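Local coordinates for protein alpha-fucosidase (Bifidobacterium bifidum, PDB 2EAC) that probably hydrolyses alpha-L-fucosidic bonds, this chain being the glycoside hydrolase family 95 portion of a longer, membrane-associated, calcium-binding protein, at residues A[564-569]-A[576-581]; A[678-683]-A[705-710]; A[419-424]-A[506-511]. All blocks are in the same frame, centred on the assembly; numbering follows the deposited sequence.

Contact 1: residues A[564-569]-A[576-581]. With DFU ((2S,3R,4S,5R)-2-methylpiperidine-3,4,5-triol), chain E.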
loop_
_atom_site.group_PDB
_atom_site.type_symbol
_atom_site.label_atom_id
_atom_site.label_comp_id
_atom_site.label_asym_id
_atom_site.label_seq_id
_atom_site.Cartn_x
_atom_site.Cartn_y
_atom_site.Cartn_z
ATOM N N TYR A 564 -3.954 1.167 22.652
ATOM C CA TYR A 564 -3.596 2.508 22.310
ATOM C C TYR A 564 -4.236 2.784 20.956
ATOM O O TYR A 564 -4.163 1.933 20.059
ATOM C CB TYR A 564 -2.088 2.617 22.157
ATOM C CG TYR A 564 -1.593 4.010 21.862
ATOM C CD1 TYR A 564 -1.870 5.055 22.727
ATOM C CD2 TYR A 564 -0.787 4.271 20.736
ATOM C CE1 TYR A 564 -1.382 6.345 22.479
ATOM C CE2 TYR A 564 -0.303 5.552 20.482
ATOM C CZ TYR A 564 -0.606 6.580 21.361
ATOM O OH TYR A 564 -0.151 7.860 21.136
ATOM N N SER A 565 -4.860 3.952 20.813
ATOM C CA SER A 565 -5.454 4.344 19.534
ATOM C C SER A 565 -4.382 5.051 18.695
ATOM O O SER A 565 -3.898 6.131 19.065
ATOM C CB SER A 565 -6.657 5.247 19.781
ATOM O OG SER A 565 -7.434 5.431 18.597
ATOM N N PRO A 566 -3.957 4.431 17.582
ATOM C CA PRO A 566 -2.929 5.134 16.821
ATOM C C PRO A 566 -3.380 6.551 16.394
ATOM O O PRO A 566 -4.531 6.717 15.968
ATOM C CB PRO A 566 -2.719 4.238 15.599
ATOM C CG PRO A 566 -3.165 2.872 16.041
ATOM C CD PRO A 566 -4.328 3.143 16.969
ATOM N N GLU A 567 -2.549 7.577 16.592
ATOM C CA GLU A 567 -1.421 7.580 17.516
ATOM C C GLU A 567 -1.616 8.796 18.439
ATOM O O GLU A 567 -0.866 9.757 18.393
ATOM C CB GLU A 567 -0.076 7.634 16.772
ATOM C CG GLU A 567 0.368 6.269 16.166
ATOM C CD GLU A 567 1.788 6.269 15.586
ATOM O OE1 GLU A 567 2.188 5.216 14.998
ATOM O OE2 GLU A 567 2.490 7.321 15.686
ATOM N N GLN A 568 -2.649 8.739 19.272
ATOM C CA GLN A 568 -2.975 9.843 20.183
ATOM C C GLN A 568 -3.742 9.324 21.407
ATOM O O GLN A 568 -4.129 8.146 21.481
ATOM C CB GLN A 568 -3.794 10.942 19.477
ATOM C CG GLN A 568 -5.239 10.523 19.178
ATOM C CD GLN A 568 -6.210 11.658 18.792
ATOM O OE1 GLN A 568 -7.356 11.386 18.419
ATOM N NE2 GLN A 568 -5.770 12.902 18.882
ATOM N N GLY A 569 -3.968 10.215 22.365
ATOM C CA GLY A 569 -4.765 9.870 23.511
ATOM C C GLY A 569 -4.009 9.062 24.546
ATOM O O GLY A 569 -2.784 8.952 24.487
ATOM N N ASN A 576 -10.721 -0.043 22.673
ATOM C CA ASN A 576 -10.988 1.232 21.995
ATOM C C ASN A 576 -11.714 0.967 20.678
ATOM O O ASN A 576 -11.828 -0.179 20.248
ATOM C CB ASN A 576 -9.740 2.114 21.801
ATOM C CG ASN A 576 -8.612 1.437 20.986
ATOM O OD1 ASN A 576 -8.857 0.574 20.136
ATOM N ND2 ASN A 576 -7.362 1.859 21.245
ATOM N N THR A 577 -12.226 2.020 20.045
ATOM C CA THR A 577 -13.043 1.815 18.841
ATOM C C THR A 577 -12.224 1.178 17.718
ATOM O O THR A 577 -12.729 0.318 17.007
ATOM C CB THR A 577 -13.690 3.121 18.406
ATOM O OG1 THR A 577 -14.394 3.652 19.534
ATOM C CG2 THR A 577 -14.704 2.891 17.258
ATOM N N TYR A 578 -10.961 1.614 17.588
ATOM C CA TYR A 578 -9.989 1.048 16.625
ATOM C C TYR A 578 -9.965 -0.490 16.636
ATOM O O TYR A 578 -10.330 -1.164 15.644
ATOM C CB TYR A 578 -8.591 1.605 16.955
ATOM C CG TYR A 578 -7.415 1.024 16.174
ATOM C CD1 TYR A 578 -7.302 1.200 14.789
ATOM C CD2 TYR A 578 -6.381 0.339 16.842
ATOM C CE1 TYR A 578 -6.193 0.659 14.074
ATOM C CE2 TYR A 578 -5.261 -0.171 16.143
ATOM C CZ TYR A 578 -5.175 0.007 14.765
ATOM O OH TYR A 578 -4.074 -0.511 14.084
ATOM N N GLU A 579 -9.534 -1.038 17.772
ATOM C CA GLU A 579 -9.411 -2.468 17.938
ATOM C C GLU A 579 -10.735 -3.225 17.844
ATOM O O GLU A 579 -10.793 -4.278 17.219
ATOM C CB GLU A 579 -8.666 -2.776 19.231
ATOM C CG GLU A 579 -7.189 -2.272 19.168
ATOM C CD GLU A 579 -6.238 -2.997 20.084
ATOM O OE1 GLU A 579 -6.691 -3.752 20.975
ATOM O OE2 GLU A 579 -5.014 -2.798 19.937
ATOM N N SER A 580 -11.798 -2.693 18.439
ATOM C CA SER A 580 -13.106 -3.341 18.343
ATOM C C SER A 580 -13.682 -3.375 16.922
ATOM O O SER A 580 -14.190 -4.399 16.476
ATOM C CB SER A 580 -14.085 -2.642 19.287
ATOM O OG SER A 580 -13.736 -2.973 20.617
ATOM N N SER A 581 -13.608 -2.252 16.215
ATOM C CA SER A 581 -14.020 -2.168 14.789
ATOM C C SER A 581 -13.281 -3.185 13.919
ATOM O O SER A 581 -13.894 -3.856 13.072
ATOM C CB SER A 581 -13.765 -0.750 14.245
ATOM O OG SER A 581 -14.628 0.178 14.866
HETATM C C1 DFU E . 3.152 6.268 11.787
HETATM C C2 DFU E . 2.373 7.513 11.366
HETATM C C3 DFU E . 3.286 8.501 10.626
HETATM C C4 DFU E . 3.958 7.830 9.426
HETATM C C5 DFU E . 4.734 6.576 9.872
HETATM C C6 DFU E . 5.363 5.849 8.682
HETATM O O4 DFU E . 2.950 7.424 8.472
HETATM O O3 DFU E . 2.514 9.627 10.194
HETATM O O2 DFU E . 1.729 8.107 12.513
HETATM N N5 DFU E . 3.835 5.718 10.618
HETATM O O HOH W 1 -9.847 4.064 18.886
#

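Contact 2: residues A[678-683]-A[705-710]. With DFU ((2S,3R,4S,5R)-2-methylpiperidine-3,4,5-triol), chain E.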
loop_
_atom_site.group_PDB
_atom_site.type_symbol
_atom_site.label_atom_id
_atom_site.label_comp_id
_atom_site.label_asym_id
_atom_site.label_seq_id
_atom_site.Cartn_x
_atom_site.Cartn_y
_atom_site.Cartn_z
ATOM N N ARG A 678 -3.820 13.156 12.628
ATOM C CA ARG A 678 -3.659 12.587 11.306
ATOM C C ARG A 678 -4.384 11.241 11.154
ATOM O O ARG A 678 -5.003 10.983 10.118
ATOM C CB ARG A 678 -2.178 12.482 10.944
ATOM C CG ARG A 678 -1.295 11.690 11.928
ATOM C CD ARG A 678 0.227 11.993 11.665
ATOM N NE ARG A 678 1.019 11.049 12.451
ATOM C CZ ARG A 678 1.158 11.102 13.780
ATOM N NH1 ARG A 678 0.621 12.111 14.467
ATOM N NH2 ARG A 678 1.854 10.153 14.413
ATOM N N HIS A 679 -4.282 10.392 12.179
ATOM C CA HIS A 679 -4.976 9.080 12.205
ATOM C C HIS A 679 -6.465 9.308 12.489
ATOM O O HIS A 679 -6.835 10.263 13.185
ATOM C CB HIS A 679 -4.376 8.172 13.299
ATOM C CG HIS A 679 -2.987 7.683 13.010
ATOM N ND1 HIS A 679 -2.731 6.431 12.470
ATOM C CD2 HIS A 679 -1.777 8.271 13.191
ATOM C CE1 HIS A 679 -1.424 6.284 12.314
ATOM N NE2 HIS A 679 -0.824 7.379 12.751
ATOM N N MET A 680 -7.312 8.435 11.953
ATOM C CA MET A 680 -8.717 8.412 12.320
ATOM C C MET A 680 -9.052 6.964 12.643
ATOM O O MET A 680 -9.838 6.307 11.956
ATOM C CB MET A 680 -9.580 8.966 11.182
ATOM C CG MET A 680 -9.119 10.370 10.708
ATOM S SD MET A 680 -10.291 11.095 9.543
ATOM C CE MET A 680 -10.257 9.871 8.231
ATOM N N SER A 681 -8.416 6.462 13.704
ATOM C CA SER A 681 -8.314 5.033 13.936
ATOM C C SER A 681 -9.684 4.515 14.312
ATOM O O SER A 681 -9.960 3.332 14.211
ATOM C CB SER A 681 -7.245 4.748 15.005
ATOM O OG SER A 681 -5.943 4.956 14.440
ATOM N N HIS A 682 -10.561 5.431 14.710
ATOM C CA HIS A 682 -11.886 5.044 15.184
ATOM C C HIS A 682 -12.958 5.004 14.081
ATOM O O HIS A 682 -14.084 4.610 14.352
ATOM C CB HIS A 682 -12.322 5.948 16.315
ATOM C CG HIS A 682 -12.468 7.379 15.916
ATOM N ND1 HIS A 682 -11.489 8.063 15.230
ATOM C CD2 HIS A 682 -13.473 8.262 16.126
ATOM C CE1 HIS A 682 -11.891 9.308 15.027
ATOM N NE2 HIS A 682 -13.089 9.451 15.562
ATOM N N LEU A 683 -12.586 5.370 12.857
ATOM C CA LEU A 683 -13.500 5.406 11.723
ATOM C C LEU A 683 -13.237 4.302 10.683
ATOM O O LEU A 683 -13.797 4.333 9.577
ATOM C CB LEU A 683 -13.465 6.786 11.059
ATOM C CG LEU A 683 -13.824 8.001 11.951
ATOM C CD1 LEU A 683 -13.692 9.313 11.176
ATOM C CD2 LEU A 683 -15.246 7.900 12.557
ATOM N N THR A 705 -19.887 13.678 11.316
ATOM C CA THR A 705 -19.508 14.646 12.332
ATOM C C THR A 705 -18.017 14.478 12.700
ATOM O O THR A 705 -17.231 15.461 12.727
ATOM C CB THR A 705 -20.410 14.510 13.566
ATOM O OG1 THR A 705 -21.755 14.835 13.193
ATOM C CG2 THR A 705 -19.948 15.429 14.732
ATOM N N SER A 706 -17.637 13.227 12.957
ATOM C CA SER A 706 -16.268 12.902 13.343
ATOM C C SER A 706 -15.325 13.365 12.223
ATOM O O SER A 706 -14.315 14.006 12.493
ATOM C CB SER A 706 -16.123 11.405 13.585
ATOM O OG SER A 706 -16.690 11.013 14.822
ATOM N N LEU A 707 -15.679 13.067 10.976
ATOM C CA LEU A 707 -14.877 13.476 9.839
ATOM C C LEU A 707 -14.735 15.004 9.752
ATOM O O LEU A 707 -13.657 15.486 9.477
ATOM C CB LEU A 707 -15.442 12.917 8.513
ATOM C CG LEU A 707 -15.248 11.445 8.135
ATOM C CD1 LEU A 707 -16.016 11.073 6.843
ATOM C CD2 LEU A 707 -13.738 11.132 8.030
ATOM N N ARG A 708 -15.828 15.745 9.959
ATOM C CA ARG A 708 -15.803 17.217 9.872
ATOM C C ARG A 708 -14.808 17.780 10.882
ATOM O O ARG A 708 -13.966 18.616 10.538
ATOM C CB ARG A 708 -17.213 17.820 10.100
ATOM C CG ARG A 708 -18.125 17.787 8.863
ATOM C CD ARG A 708 -19.592 18.310 9.113
ATOM N NE ARG A 708 -20.607 17.381 8.544
ATOM C CZ ARG A 708 -20.866 17.209 7.230
ATOM N NH1 ARG A 708 -20.236 17.907 6.272
ATOM N NH2 ARG A 708 -21.780 16.335 6.859
ATOM N N TYR A 709 -14.890 17.319 12.133
ATOM C CA TYR A 709 -13.927 17.735 13.153
ATOM C C TYR A 709 -12.471 17.406 12.782
ATOM O O TYR A 709 -11.576 18.221 13.039
ATOM C CB TYR A 709 -14.293 17.116 14.488
ATOM C CG TYR A 709 -15.431 17.837 15.187
ATOM C CD1 TYR A 709 -15.343 19.218 15.466
ATOM C CD2 TYR A 709 -16.570 17.140 15.627
ATOM C CE1 TYR A 709 -16.380 19.890 16.140
ATOM C CE2 TYR A 709 -17.620 17.812 16.318
ATOM C CZ TYR A 709 -17.506 19.181 16.557
ATOM O OH TYR A 709 -18.506 19.859 17.236
ATOM N N ARG A 710 -12.245 16.215 12.194
ATOM C CA ARG A 710 -10.913 15.794 11.741
ATOM C C ARG A 710 -10.360 16.559 10.523
ATOM O O ARG A 710 -9.162 16.460 10.232
ATOM C CB ARG A 710 -10.896 14.281 11.474
ATOM C CG ARG A 710 -10.758 13.396 12.726
ATOM C CD ARG A 710 -9.363 13.573 13.386
ATOM N NE ARG A 710 -8.847 12.330 13.969
ATOM C CZ ARG A 710 -9.233 11.844 15.144
ATOM N NH1 ARG A 710 -10.143 12.489 15.871
ATOM N NH2 ARG A 710 -8.727 10.703 15.585
HETATM C C1 DFU E . 3.152 6.268 11.787
HETATM C C2 DFU E . 2.373 7.513 11.366
HETATM C C3 DFU E . 3.286 8.501 10.626
HETATM C C4 DFU E . 3.958 7.830 9.426
HETATM C C5 DFU E . 4.734 6.576 9.872
HETATM C C6 DFU E . 5.363 5.849 8.682
HETATM O O4 DFU E . 2.950 7.424 8.472
HETATM O O3 DFU E . 2.514 9.627 10.194
HETATM O O2 DFU E . 1.729 8.107 12.513
HETATM N N5 DFU E . 3.835 5.718 10.618
HETATM O O HOH W 2 -6.888 8.046 15.695
HETATM O O HOH W 3 -14.363 11.880 16.350
#

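Contact 3: residues A[419-424]-A[506-511]. With DFU ((2S,3R,4S,5R)-2-methylpiperidine-3,4,5-triol), chain E.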
loop_
_atom_site.group_PDB
_atom_site.type_symbol
_atom_site.label_atom_id
_atom_site.label_comp_id
_atom_site.label_asym_id
_atom_site.label_seq_id
_atom_site.Cartn_x
_atom_site.Cartn_y
_atom_site.Cartn_z
ATOM N N PHE A 419 7.696 -1.912 6.603
ATOM C CA PHE A 419 6.289 -2.355 6.437
ATOM C C PHE A 419 5.540 -1.941 7.696
ATOM O O PHE A 419 5.710 -2.537 8.791
ATOM C CB PHE A 419 6.200 -3.871 6.142
ATOM C CG PHE A 419 7.114 -4.316 5.007
ATOM C CD1 PHE A 419 6.774 -4.058 3.674
ATOM C CD2 PHE A 419 8.318 -4.965 5.270
ATOM C CE1 PHE A 419 7.617 -4.450 2.635
ATOM C CE2 PHE A 419 9.168 -5.367 4.243
ATOM C CZ PHE A 419 8.816 -5.096 2.903
ATOM N N HIS A 420 4.751 -0.881 7.545
ATOM C CA HIS A 420 4.176 -0.192 8.673
ATOM C C HIS A 420 2.679 -0.484 8.685
ATOM O O HIS A 420 1.940 -0.022 7.796
ATOM C CB HIS A 420 4.444 1.307 8.499
ATOM C CG HIS A 420 5.139 1.935 9.661
ATOM N ND1 HIS A 420 4.457 2.610 10.657
ATOM C CD2 HIS A 420 6.456 2.006 9.982
ATOM C CE1 HIS A 420 5.329 3.067 11.543
ATOM N NE2 HIS A 420 6.543 2.716 11.157
ATOM N N MET A 421 2.237 -1.255 9.674
ATOM C CA MET A 421 0.952 -1.930 9.578
ATOM C C MET A 421 -0.093 -1.302 10.492
ATOM O O MET A 421 -1.057 -1.980 10.881
ATOM C CB MET A 421 1.082 -3.433 9.892
ATOM C CG MET A 421 2.025 -4.233 9.031
ATOM S SD MET A 421 1.412 -5.945 8.756
ATOM C CE MET A 421 1.185 -6.626 10.406
ATOM N N ASN A 422 0.076 -0.026 10.848
ATOM C CA ASN A 422 -1.000 0.665 11.563
ATOM C C ASN A 422 -1.722 1.696 10.703
ATOM O O ASN A 422 -2.351 2.620 11.252
ATOM C CB ASN A 422 -0.578 1.244 12.940
ATOM C CG ASN A 422 0.325 2.464 12.825
ATOM O OD1 ASN A 422 0.944 2.690 11.782
ATOM N ND2 ASN A 422 0.414 3.254 13.912
ATOM N N VAL A 423 -1.564 1.558 9.378
ATOM C CA VAL A 423 -2.345 2.259 8.313
ATOM C C VAL A 423 -1.594 2.220 6.972
ATOM O O VAL A 423 -2.221 2.185 5.915
ATOM C CB VAL A 423 -2.735 3.762 8.613
ATOM C CG1 VAL A 423 -1.493 4.668 8.801
ATOM C CG2 VAL A 423 -3.689 4.346 7.493
ATOM N N ASN A 424 -0.257 2.262 7.006
ATOM C CA ASN A 424 0.447 2.587 5.781
ATOM C C ASN A 424 0.495 1.443 4.774
ATOM O O ASN A 424 0.265 1.671 3.562
ATOM C CB ASN A 424 1.859 3.132 6.055
ATOM C CG ASN A 424 1.868 4.160 7.152
ATOM O OD1 ASN A 424 1.876 3.815 8.320
ATOM N ND2 ASN A 424 1.832 5.424 6.777
ATOM N N ALA A 506 -3.754 -5.301 16.769
ATOM C CA ALA A 506 -4.871 -5.259 15.807
ATOM C C ALA A 506 -4.392 -4.990 14.375
ATOM O O ALA A 506 -5.174 -5.102 13.418
ATOM C CB ALA A 506 -5.932 -4.192 16.216
ATOM N N ALA A 507 -3.115 -4.619 14.231
ATOM C CA ALA A 507 -2.457 -4.543 12.906
ATOM C C ALA A 507 -2.695 -5.789 12.054
ATOM O O ALA A 507 -2.818 -5.716 10.817
ATOM C CB ALA A 507 -0.942 -4.362 13.076
ATOM N N VAL A 508 -2.663 -6.947 12.698
ATOM C CA VAL A 508 -2.863 -8.192 11.951
ATOM C C VAL A 508 -4.306 -8.321 11.453
ATOM O O VAL A 508 -4.505 -8.362 10.227
ATOM C CB VAL A 508 -2.318 -9.441 12.674
ATOM C CG1 VAL A 508 -2.623 -10.666 11.852
ATOM C CG2 VAL A 508 -0.783 -9.302 12.849
ATOM N N PRO A 509 -5.325 -8.297 12.371
ATOM C CA PRO A 509 -6.699 -8.137 11.885
ATOM C C PRO A 509 -6.853 -7.155 10.725
ATOM O O PRO A 509 -7.522 -7.457 9.766
ATOM C CB PRO A 509 -7.427 -7.620 13.131
ATOM C CG PRO A 509 -6.786 -8.370 14.196
ATOM C CD PRO A 509 -5.322 -8.421 13.835
ATOM N N TRP A 510 -6.225 -5.986 10.798
ATOM C CA TRP A 510 -6.453 -4.981 9.795
ATOM C C TRP A 510 -5.819 -5.369 8.486
ATOM O O TRP A 510 -6.467 -5.300 7.469
ATOM C CB TRP A 510 -5.954 -3.618 10.277
ATOM C CG TRP A 510 -6.305 -2.436 9.381
ATOM C CD1 TRP A 510 -7.030 -2.450 8.219
ATOM C CD2 TRP A 510 -5.958 -1.058 9.614
ATOM N NE1 TRP A 510 -7.149 -1.173 7.725
ATOM C CE2 TRP A 510 -6.490 -0.305 8.549
ATOM C CE3 TRP A 510 -5.237 -0.393 10.619
ATOM C CZ2 TRP A 510 -6.323 1.086 8.447
ATOM C CZ3 TRP A 510 -5.074 1.019 10.516
ATOM C CH2 TRP A 510 -5.639 1.724 9.450
ATOM N N ILE A 511 -4.561 -5.789 8.470
ATOM C CA ILE A 511 -3.971 -6.233 7.185
ATOM C C ILE A 511 -4.717 -7.454 6.586
ATOM O O ILE A 511 -4.692 -7.668 5.375
ATOM C CB ILE A 511 -2.419 -6.490 7.310
ATOM C CG1 ILE A 511 -1.728 -6.394 5.916
ATOM C CG2 ILE A 511 -2.168 -7.838 8.049
ATOM C CD1 ILE A 511 -1.646 -4.975 5.319
HETATM C C1 DFU E . 3.152 6.268 11.787
HETATM C C2 DFU E . 2.373 7.513 11.366
HETATM C C3 DFU E . 3.286 8.501 10.626
HETATM C C4 DFU E . 3.958 7.830 9.426
HETATM C C5 DFU E . 4.734 6.576 9.872
HETATM C C6 DFU E . 5.363 5.849 8.682
HETATM O O4 DFU E . 2.950 7.424 8.472
HETATM O O3 DFU E . 2.514 9.627 10.194
HETATM O O2 DFU E . 1.729 8.107 12.513
HETATM N N5 DFU E . 3.835 5.718 10.618
#

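Contact 1: residues A[564-569]-A[576-581]
Pro566 and Tyr578 make the tight part of this contact, a CH-pi arrangement in which a proline ring edge is laid on a tyrosine face. Pro566 CD stands 3.6 Å from the centroid of the Tyr578 ring, 18° off the ring normal and offset toward the rim by CD2 and CE2. Pro566 CG follows one step further along, 3.7 Å from Tyr578 CZ, and the two side chains cross at about a right angle. With CG anti to the backbone N (chi1 173°), Tyr578 swings its ring out from the first turn of helix 577-596 to meet the proline.

Away from this stack the fit is looser and largely polar. Here Ser565 and the helix start are joined through a water that donates to Ser565 OG at 2.8 Å and accepts from Tyr578 N at 3.0 Å; Ser565 OG also bonds to Glu652. Asn576 comes close, its ND2 3.3 Å from Ser565 N, yet both are donors and no bond forms. Its OD1 accepts from Glu579 N at 2.9 Å in a nearly straight bond (174°), capping the helix as its N-cap residue.

Beyond the proline, a cis peptide bond leads into Glu567, whose extended side chain turns to the inhibitor (2S,3R,4S,5R)-2-methylpiperidine-3,4,5-triol, the O2 of which makes a weak hydrogen bond to Glu567 OE2 at 3.4 Å. Arg678 and Asn422 grip the same carboxylate. Glu652 and Ser681 also bond to this turn. No direct hydrogen bond crosses between 564-569 and 576-581; the two segments therefore meet through dispersion against an aromatic face and one shared water that accepts from an early helix amide, next to a glutamate that touches the ligand.

Contact 2: residues A[678-683]-A[705-710]
A loop packed on a helix, tied by a side-on, two-nitrogen arginine grip on a backbone carbonyl, is the kind of contact made by His679 and Arg710, inside the family 95 catalytic region: loop 678-683 lies along helix 700-711. Arg710 NE gives 3.0 Å and NH2 3.1 Å to His679 O, which lies within the guanidinium plane. The arginine chain is bent at chi2 and chi3 and runs past Met680 in the opposite direction, Met680 SD lying 3.8 Å from Arg710 CB. One guanidinium face is covered by His682 CE1, the two planes being 33° apart; Glu652 forms a salt bridge with Arg710 and probably offsets its charge. Replacing Arg710 with an alanine is likely to deprive the His679 carbonyl of both these donors and Glu652 of its salt-bridge partner, and to leave His679, whose NE2 meets the inhibitor O2 at 2.7 Å, freer to shift. Beside this polar grip the contact turns apolar, with Leu707 CD2 touching Leu683 CD1 at 3.6 Å and Met680 CE at 3.7 Å. A water links His682 NE2 to Ser706 OG, which also bonds to Ile650. Helix 722-735 packs against Met680 and Leu707, while helix 577-596 meets Ser681 and His682 through Tyr578 and Thr577.

Contact 3: residues A[419-424]-A[506-511]
Two backbone oxygens, Met421 O and Asn422 O, are pressed against carbon atoms of the helix that faces them, and not one hydrogen bond crosses the contact. Met421 O lies 3.2 Å from Ala507 CB, and Asn422 O comes equally near to Trp510 CZ3. Met421 O also accepts a hydrogen bond from the side-chain amide of Gln426, in helix 424-428.

Met421 carries the apolar half. Its chain is bent at chi2 and chi3 (-145° and -56°), which puts SD beside Ile511 and CE beside Val508. CB sits beside Ala507 CB; SD crosses Ile511 at about a right angle, 4.1 Å from CG2; and the methyl CE lies alongside Val508, 4.1 Å from its CG2. The small alanine probably permits the close approach of the loop backbone, Met421 and Ala507 having the nearest pair of alpha carbons, 5.4 Å apart.

The catalytic region of family 95 enzymes is built as an (alpha/alpha)6 barrel, in which ligand-binding residues typically sit on loops joining the helices. Segment 419-424 is consistent with this: it begins as the short strand 419-420 and runs through a loop into helix 424-428, with Val423 as the N-cap residue. Val423 CB is packed 3.6 Å from Trp510 CH2, and the two side chains point the same way, side by side.

Other residues of 419-424 serve the inhibitor or its neighbours. Asn422, whose side chain starts out away from the helix, gives its amide to Glu567. The ring of His420 has the inhibitor's methyl carbon C6 over one face, and Asn424 ND2 donates to inhibitor O4 at 2.9 Å while also bonding to Asp767.

In the fold
Contacts 1, 2 and 3 lie in one catalytic region and converge on the same inhibitor, each sending at least one residue to it. Contact 1 is the middle piece, with its centre about 12 Å from the centre of each of the others, which are about 18 Å apart. Its Glu567 joins all three: OE2 forms a salt bridge with Arg678 NH2 of contact 2 at 3.2 Å, and OE1 probably bonds to Asn422 ND2 of contact 3 at 2.9 Å. Pro566 O probably takes a further bond from Ser681 OG, 2.7 Å away. Contacts 2 and 3 meet more lightly, His679 CE1 lying 3.9 Å from Val423 CG1.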